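Local coordinates for SusD superfamily protein (Bacteroides vulgatus ATCC 8482, PDB 3JQ0) that probably binds glycans or related nutrients at the bacterial outer membrane, at residues 114-119 / 154-159; 162-167 / 187-192. All blocks are in the same frame, centred on the assembly; numbering follows the deposited sequence.

Contact 1: residues 114-119 / 154-159; sequences LYFHLL and EQIKKD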
loop_
_atom_site.group_PDB
_atom_site.type_symbol
_atom_site.label_atom_id
_atom_site.label_comp_id
_atom_site.label_asym_id
_atom_site.label_seq_id
_atom_site.Cartn_x
_atom_site.Cartn_y
_atom_site.Cartn_z
ATOM N N LEU A 114 -11.716 5.019 -3.862
ATOM C CA LEU A 114 -12.435 4.146 -2.959
ATOM C C LEU A 114 -13.160 3.038 -3.726
ATOM O O LEU A 114 -13.095 1.874 -3.330
ATOM C CB LEU A 114 -13.395 4.937 -2.062
ATOM C CG LEU A 114 -12.744 5.900 -1.093
ATOM C CD1 LEU A 114 -13.781 6.730 -0.355
ATOM C CD2 LEU A 114 -11.849 5.160 -0.068
ATOM N N TYR A 115 -13.840 3.393 -4.805
ATOM C CA TYR A 115 -14.494 2.385 -5.592
ATOM C C TYR A 115 -13.529 1.362 -6.171
ATOM O O TYR A 115 -13.914 0.189 -6.366
ATOM C CB TYR A 115 -15.398 2.965 -6.686
ATOM C CG TYR A 115 -16.782 3.341 -6.147
ATOM C CD1 TYR A 115 -17.687 2.376 -5.798
ATOM C CD2 TYR A 115 -17.140 4.667 -5.949
ATOM C CE1 TYR A 115 -18.930 2.702 -5.269
ATOM C CE2 TYR A 115 -18.386 5.019 -5.481
ATOM C CZ TYR A 115 -19.282 4.041 -5.136
ATOM O OH TYR A 115 -20.538 4.319 -4.594
ATOM N N PHE A 116 -12.273 1.752 -6.444
ATOM C CA PHE A 116 -11.281 0.807 -6.981
ATOM C C PHE A 116 -10.801 -0.180 -5.901
ATOM O O PHE A 116 -10.580 -1.354 -6.203
ATOM C CB PHE A 116 -10.153 1.576 -7.648
ATOM C CG PHE A 116 -9.141 0.713 -8.361
ATOM C CD1 PHE A 116 -9.521 -0.234 -9.301
ATOM C CD2 PHE A 116 -7.788 0.871 -8.102
ATOM C CE1 PHE A 116 -8.602 -1.001 -9.958
ATOM C CE2 PHE A 116 -6.858 0.087 -8.766
ATOM C CZ PHE A 116 -7.263 -0.843 -9.715
ATOM N N HIS A 117 -10.685 0.246 -4.636
ATOM C CA HIS A 117 -10.515 -0.719 -3.540
ATOM C C HIS A 117 -11.697 -1.666 -3.467
ATOM O O HIS A 117 -11.565 -2.874 -3.296
ATOM C CB HIS A 117 -10.331 -0.025 -2.205
ATOM C CG HIS A 117 -8.951 0.477 -1.942
ATOM N ND1 HIS A 117 -7.866 -0.336 -1.731
ATOM C CD2 HIS A 117 -8.522 1.752 -1.761
ATOM C CE1 HIS A 117 -6.817 0.420 -1.480
ATOM N NE2 HIS A 117 -7.179 1.697 -1.508
ATOM N N LEU A 118 -12.908 -1.109 -3.559
ATOM C CA LEU A 118 -14.123 -1.945 -3.478
ATOM C C LEU A 118 -14.194 -2.975 -4.610
ATOM O O LEU A 118 -14.511 -4.129 -4.387
ATOM C CB LEU A 118 -15.406 -1.074 -3.454
ATOM C CG LEU A 118 -15.605 -0.179 -2.216
ATOM C CD1 LEU A 118 -16.811 0.740 -2.402
ATOM C CD2 LEU A 118 -15.790 -1.059 -0.989
ATOM N N LEU A 119 -13.873 -2.536 -5.834
ATOM C CA LEU A 119 -13.904 -3.447 -6.998
ATOM C C LEU A 119 -12.951 -4.628 -6.799
ATOM O O LEU A 119 -13.315 -5.767 -7.000
ATOM C CB LEU A 119 -13.470 -2.684 -8.241
ATOM C CG LEU A 119 -13.359 -3.532 -9.491
ATOM C CD1 LEU A 119 -14.703 -4.069 -9.978
ATOM C CD2 LEU A 119 -12.638 -2.764 -10.590
ATOM N N GLU A 154 -16.652 0.926 -15.051
ATOM C CA GLU A 154 -17.060 2.047 -15.904
ATOM C C GLU A 154 -17.244 3.341 -15.095
ATOM O O GLU A 154 -16.850 4.411 -15.539
ATOM C CB GLU A 154 -18.378 1.746 -16.668
ATOM C CG GLU A 154 -18.364 0.646 -17.768
ATOM C CD GLU A 154 -19.802 0.067 -18.058
ATOM O OE1 GLU A 154 -20.821 0.730 -17.752
ATOM O OE2 GLU A 154 -19.923 -1.050 -18.586
ATOM N N GLN A 155 -17.816 3.238 -13.886
ATOM C CA GLN A 155 -17.977 4.407 -13.037
ATOM C C GLN A 155 -16.618 4.935 -12.553
ATOM O O GLN A 155 -16.398 6.162 -12.539
ATOM C CB GLN A 155 -18.891 4.082 -11.855
ATOM C CG GLN A 155 -19.102 5.299 -10.951
ATOM C CD GLN A 155 -19.832 6.435 -11.627
ATOM O OE1 GLN A 155 -20.734 6.194 -12.428
ATOM N NE2 GLN A 155 -19.431 7.682 -11.332
ATOM N N ILE A 156 -15.716 4.041 -12.178
ATOM C CA ILE A 156 -14.382 4.436 -11.792
ATOM C C ILE A 156 -13.744 5.251 -12.939
ATOM O O ILE A 156 -13.147 6.316 -12.703
ATOM C CB ILE A 156 -13.526 3.201 -11.396
ATOM C CG1 ILE A 156 -14.006 2.620 -10.084
ATOM C CG2 ILE A 156 -12.029 3.504 -11.382
ATOM C CD1 ILE A 156 -13.539 1.197 -9.828
ATOM N N LYS A 157 -13.836 4.723 -14.155
ATOM C CA LYS A 157 -13.257 5.398 -15.313
ATOM C C LYS A 157 -13.912 6.760 -15.579
ATOM O O LYS A 157 -13.249 7.717 -15.964
ATOM C CB LYS A 157 -13.288 4.511 -16.535
ATOM C CG LYS A 157 -12.307 3.377 -16.439
ATOM C CD LYS A 157 -12.427 2.397 -17.578
ATOM C CE LYS A 157 -11.352 1.320 -17.504
ATOM N NZ LYS A 157 -11.598 0.320 -18.597
ATOM N N LYS A 158 -15.230 6.851 -15.376
ATOM C CA LYS A 158 -15.927 8.106 -15.548
ATOM C C LYS A 158 -15.458 9.150 -14.540
ATOM O O LYS A 158 -15.263 10.313 -14.870
ATOM C CB LYS A 158 -17.435 7.840 -15.441
ATOM C CG LYS A 158 -18.346 9.039 -15.729
ATOM C CD LYS A 158 -19.807 8.674 -15.541
ATOM C CE LYS A 158 -20.708 9.895 -15.731
ATOM N NZ LYS A 158 -22.106 9.713 -15.293
ATOM N N ASP A 159 -15.285 8.706 -13.287
ATOM C CA ASP A 159 -14.800 9.618 -12.252
ATOM C C ASP A 159 -13.341 10.015 -12.477
ATOM O O ASP A 159 -12.973 11.148 -12.190
ATOM C CB ASP A 159 -15.024 8.978 -10.895
ATOM C CG ASP A 159 -16.471 9.043 -10.454
ATOM O OD1 ASP A 159 -17.208 9.941 -10.916
ATOM O OD2 ASP A 159 -16.849 8.212 -9.567
#

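Contact 2: residues 162-167 / 187-192; sequences ASENAF and MLKGEA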
loop_
_atom_site.group_PDB
_atom_site.type_symbol
_atom_site.label_atom_id
_atom_site.label_comp_id
_atom_site.label_asym_id
_atom_site.label_seq_id
_atom_site.Cartn_x
_atom_site.Cartn_y
_atom_site.Cartn_z
ATOM N N ALA A 162 -13.527 12.661 -15.093
ATOM C CA ALA A 162 -14.010 13.898 -14.493
ATOM C C ALA A 162 -12.907 14.577 -13.680
ATOM O O ALA A 162 -12.718 15.800 -13.711
ATOM C CB ALA A 162 -15.256 13.670 -13.658
ATOM N N SER A 163 -12.162 13.769 -12.920
ATOM C CA SER A 163 -11.079 14.286 -12.084
ATOM C C SER A 163 -9.988 14.934 -12.938
ATOM O O SER A 163 -9.582 16.074 -12.688
ATOM C CB SER A 163 -10.504 13.159 -11.245
ATOM O OG SER A 163 -9.386 13.635 -10.479
ATOM N N GLU A 164 -9.480 14.186 -13.910
ATOM C CA GLU A 164 -8.357 14.689 -14.715
ATOM C C GLU A 164 -8.793 15.912 -15.508
ATOM O O GLU A 164 -7.999 16.835 -15.709
ATOM C CB GLU A 164 -7.747 13.601 -15.575
ATOM C CG GLU A 164 -8.577 13.156 -16.723
ATOM C CD GLU A 164 -8.006 11.953 -17.468
ATOM O OE1 GLU A 164 -6.845 11.565 -17.287
ATOM O OE2 GLU A 164 -8.745 11.452 -18.347
ATOM N N ASN A 165 -10.045 15.931 -15.965
ATOM C CA ASN A 165 -10.530 17.097 -16.698
ATOM C C ASN A 165 -10.632 18.327 -15.820
ATOM O O ASN A 165 -10.314 19.433 -16.242
ATOM C CB ASN A 165 -11.881 16.787 -17.328
ATOM C CG ASN A 165 -11.794 15.909 -18.540
ATOM O OD1 ASN A 165 -10.692 15.613 -19.029
ATOM N ND2 ASN A 165 -12.956 15.437 -19.013
ATOM N N ALA A 166 -11.060 18.139 -14.576
ATOM C CA ALA A 166 -11.139 19.259 -13.614
ATOM C C ALA A 166 -9.726 19.802 -13.294
ATOM O O ALA A 166 -9.532 21.012 -13.258
ATOM C CB ALA A 166 -11.842 18.826 -12.334
ATOM N N PHE A 167 -8.754 18.925 -13.033
ATOM C CA PHE A 167 -7.404 19.412 -12.729
ATOM C C PHE A 167 -6.773 20.051 -13.967
ATOM O O PHE A 167 -5.976 21.000 -13.813
ATOM C CB PHE A 167 -6.530 18.253 -12.275
ATOM C CG PHE A 167 -6.757 17.762 -10.859
ATOM C CD1 PHE A 167 -6.679 18.621 -9.780
ATOM C CD2 PHE A 167 -6.969 16.422 -10.615
ATOM C CE1 PHE A 167 -6.795 18.146 -8.484
ATOM C CE2 PHE A 167 -7.082 15.952 -9.316
ATOM C CZ PHE A 167 -6.979 16.817 -8.257
HETATM N N MSE A 187 -1.906 8.295 -11.278
HETATM C CA MSE A 187 -1.510 7.017 -10.698
HETATM C C MSE A 187 -2.697 6.068 -10.661
HETATM O O MSE A 187 -2.601 4.899 -11.065
HETATM C CB MSE A 187 -0.971 7.212 -9.271
HETATM C CG MSE A 187 0.470 7.673 -9.159
HETATM SE SE MSE A 187 1.764 6.467 -9.935
HETATM C CE MSE A 187 1.479 4.938 -8.865
ATOM N N LEU A 188 -3.822 6.521 -10.133
ATOM C CA LEU A 188 -5.012 5.694 -10.020
ATOM C C LEU A 188 -5.486 5.276 -11.413
ATOM O O LEU A 188 -5.884 4.132 -11.630
ATOM C CB LEU A 188 -6.097 6.470 -9.291
ATOM C CG LEU A 188 -7.465 5.794 -9.267
ATOM C CD1 LEU A 188 -7.430 4.454 -8.540
ATOM C CD2 LEU A 188 -8.493 6.742 -8.632
ATOM N N LYS A 189 -5.428 6.191 -12.361
ATOM C CA LYS A 189 -5.803 5.874 -13.754
ATOM C C LYS A 189 -4.932 4.736 -14.296
ATOM O O LYS A 189 -5.427 3.788 -14.916
ATOM C CB LYS A 189 -5.678 7.125 -14.600
ATOM C CG LYS A 189 -6.148 6.920 -16.049
ATOM C CD LYS A 189 -6.115 8.193 -16.855
ATOM C CE LYS A 189 -6.698 8.033 -18.232
ATOM N NZ LYS A 189 -6.569 9.304 -19.029
ATOM N N GLY A 190 -3.626 4.823 -14.075
ATOM C CA GLY A 190 -2.748 3.761 -14.523
ATOM C C GLY A 190 -3.122 2.430 -13.874
ATOM O O GLY A 190 -3.196 1.383 -14.560
ATOM N N GLU A 191 -3.402 2.446 -12.563
ATOM C CA GLU A 191 -3.769 1.215 -11.908
ATOM C C GLU A 191 -5.069 0.651 -12.461
ATOM O O GLU A 191 -5.210 -0.565 -12.670
ATOM C CB GLU A 191 -3.930 1.401 -10.389
ATOM C CG GLU A 191 -2.663 1.840 -9.692
ATOM C CD GLU A 191 -2.781 1.677 -8.192
ATOM O OE1 GLU A 191 -3.723 2.200 -7.562
ATOM O OE2 GLU A 191 -1.954 0.915 -7.652
ATOM N N ALA A 192 -6.051 1.512 -12.663
ATOM C CA ALA A 192 -7.373 1.079 -13.098
ATOM C C ALA A 192 -7.336 0.505 -14.512
ATOM O O ALA A 192 -7.971 -0.529 -14.787
ATOM C CB ALA A 192 -8.368 2.245 -13.046
#

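Contact 1: residues 114-119 / 154-159
Tyr115 and Ile156 mark the nearest approach of two antiparallel helical segments, 114-119 and 154-159, whose axes come within 9.8 Å at an angle of 160° between their directions, with the two CA atoms 6.5 Å apart. One side chain does most of the work. Ile156 reaches across the gap with its longer branch, which stands beside its own backbone N and opposite the carbonyl carbon (chi1 -70°), and lays it against the face formed by Tyr115, Phe116 and, one turn on, Leu119. Its CG1 packs on Tyr115 CB at 3.7 Å, while the terminal CD1 goes deeper, lying 3.6 Å from Tyr115 O and 3.7 Å from Phe116 CA. The methyl therefore rests on the backbone of the partner helix as much as on its side chains. It also meets the Phe116 ring at the edge, near the ring plane, and not over a face. Leu119 completes the contact: its CD2 methyl touches Ile156 CD1 at 4.1 Å, the two side chains crossing obliquely. The hydroxyl of Tyr115 is hydrogen-bonded to the carbonyl O of Tyr128. Beside this apolar patch, Gln155 NE2 donates to Asp159 OD2 over 3.2 Å, almost straight at 169° but arriving from above the carboxylate plane; Asp159 OD1 also forms a salt bridge with Arg111 of helix 97-122, one turn before Tyr115. Met153, on the same helix as Ile156, touches both Phe116 and Leu119. No hydrogen bond joins the two segments, so cohesion here rests on van der Waals contact and burial of hydrocarbon, with the polar groups of Tyr115 and Asp159 satisfied by partners around it, as suits antiparallel helices in the TPR-like helical part of a SusD-family protein.

Contact 2: residues 162-167 / 187-192
Glu164 and Lys189 form a salt bridge that spans the gap between segments 162-167 and 187-192, whose nearest CA atoms, those of these same residues, are 9.2 Å apart. Lys189 NZ donates to Glu164 OE1 at 2.9 Å, using the syn lone pair, on the side of the other carboxylate oxygen; a weak second bond runs from Lys189 NZ to Glu164 OE2 at 3.1 Å. The ammonium thus sits at the mouth of the carboxylate, shared unequally between its oxygens. Both chains are extended beyond CG, yet they meet at about a right angle. Glu164 begins with CG between its backbone N and carbonyl carbon (chi1 71°), whereas all four torsions of Lys189 are near 180°, carrying the ammonium well away from its own helix. Glu164 OE1 accepts a further hydrogen bond from Gln186 NE2, a second bond that should limit rotation of the carboxylate. Beyond the ammonium, Lys189 CD lies 3.5 Å from Glu164 OE1, so the end of the lysine chain also runs beside that oxygen. Farther out, the lysine packs against Ile209 and Ala213 of helix 204-217. This surface bridge links the C-terminal end of helix 149-167 to helix 182-199. On the flanks, Ser163 hydrogen-bonds to Gly105 O and Thr185, Leu188 packs on helix 97-122, and Glu191 reaches Tyr362 of strand 359-363 and Gln370 of helix 364-377.

Along the chain the two contacts come in series, neither nested nor crossed. Helix 97-122 runs first; contact 1 then closes a long loop, with 34 residues, some not modelled, between segments 114-119 and 154-159, by bringing helix 149-167 back antiparallel against it. That second helix continues to its C-terminal end, where contact 2 closes a shorter loop, with 19 residues between its segments, to helix 182-199. Helix 149-167 is therefore common to both. Their centres lie 11 Å apart, and the Phe116 ring spans the interval, packing on Leu188, Glu191 and Ala192. A buried apolar contact and a surface ionic one thus tie three successive helices into one bundle.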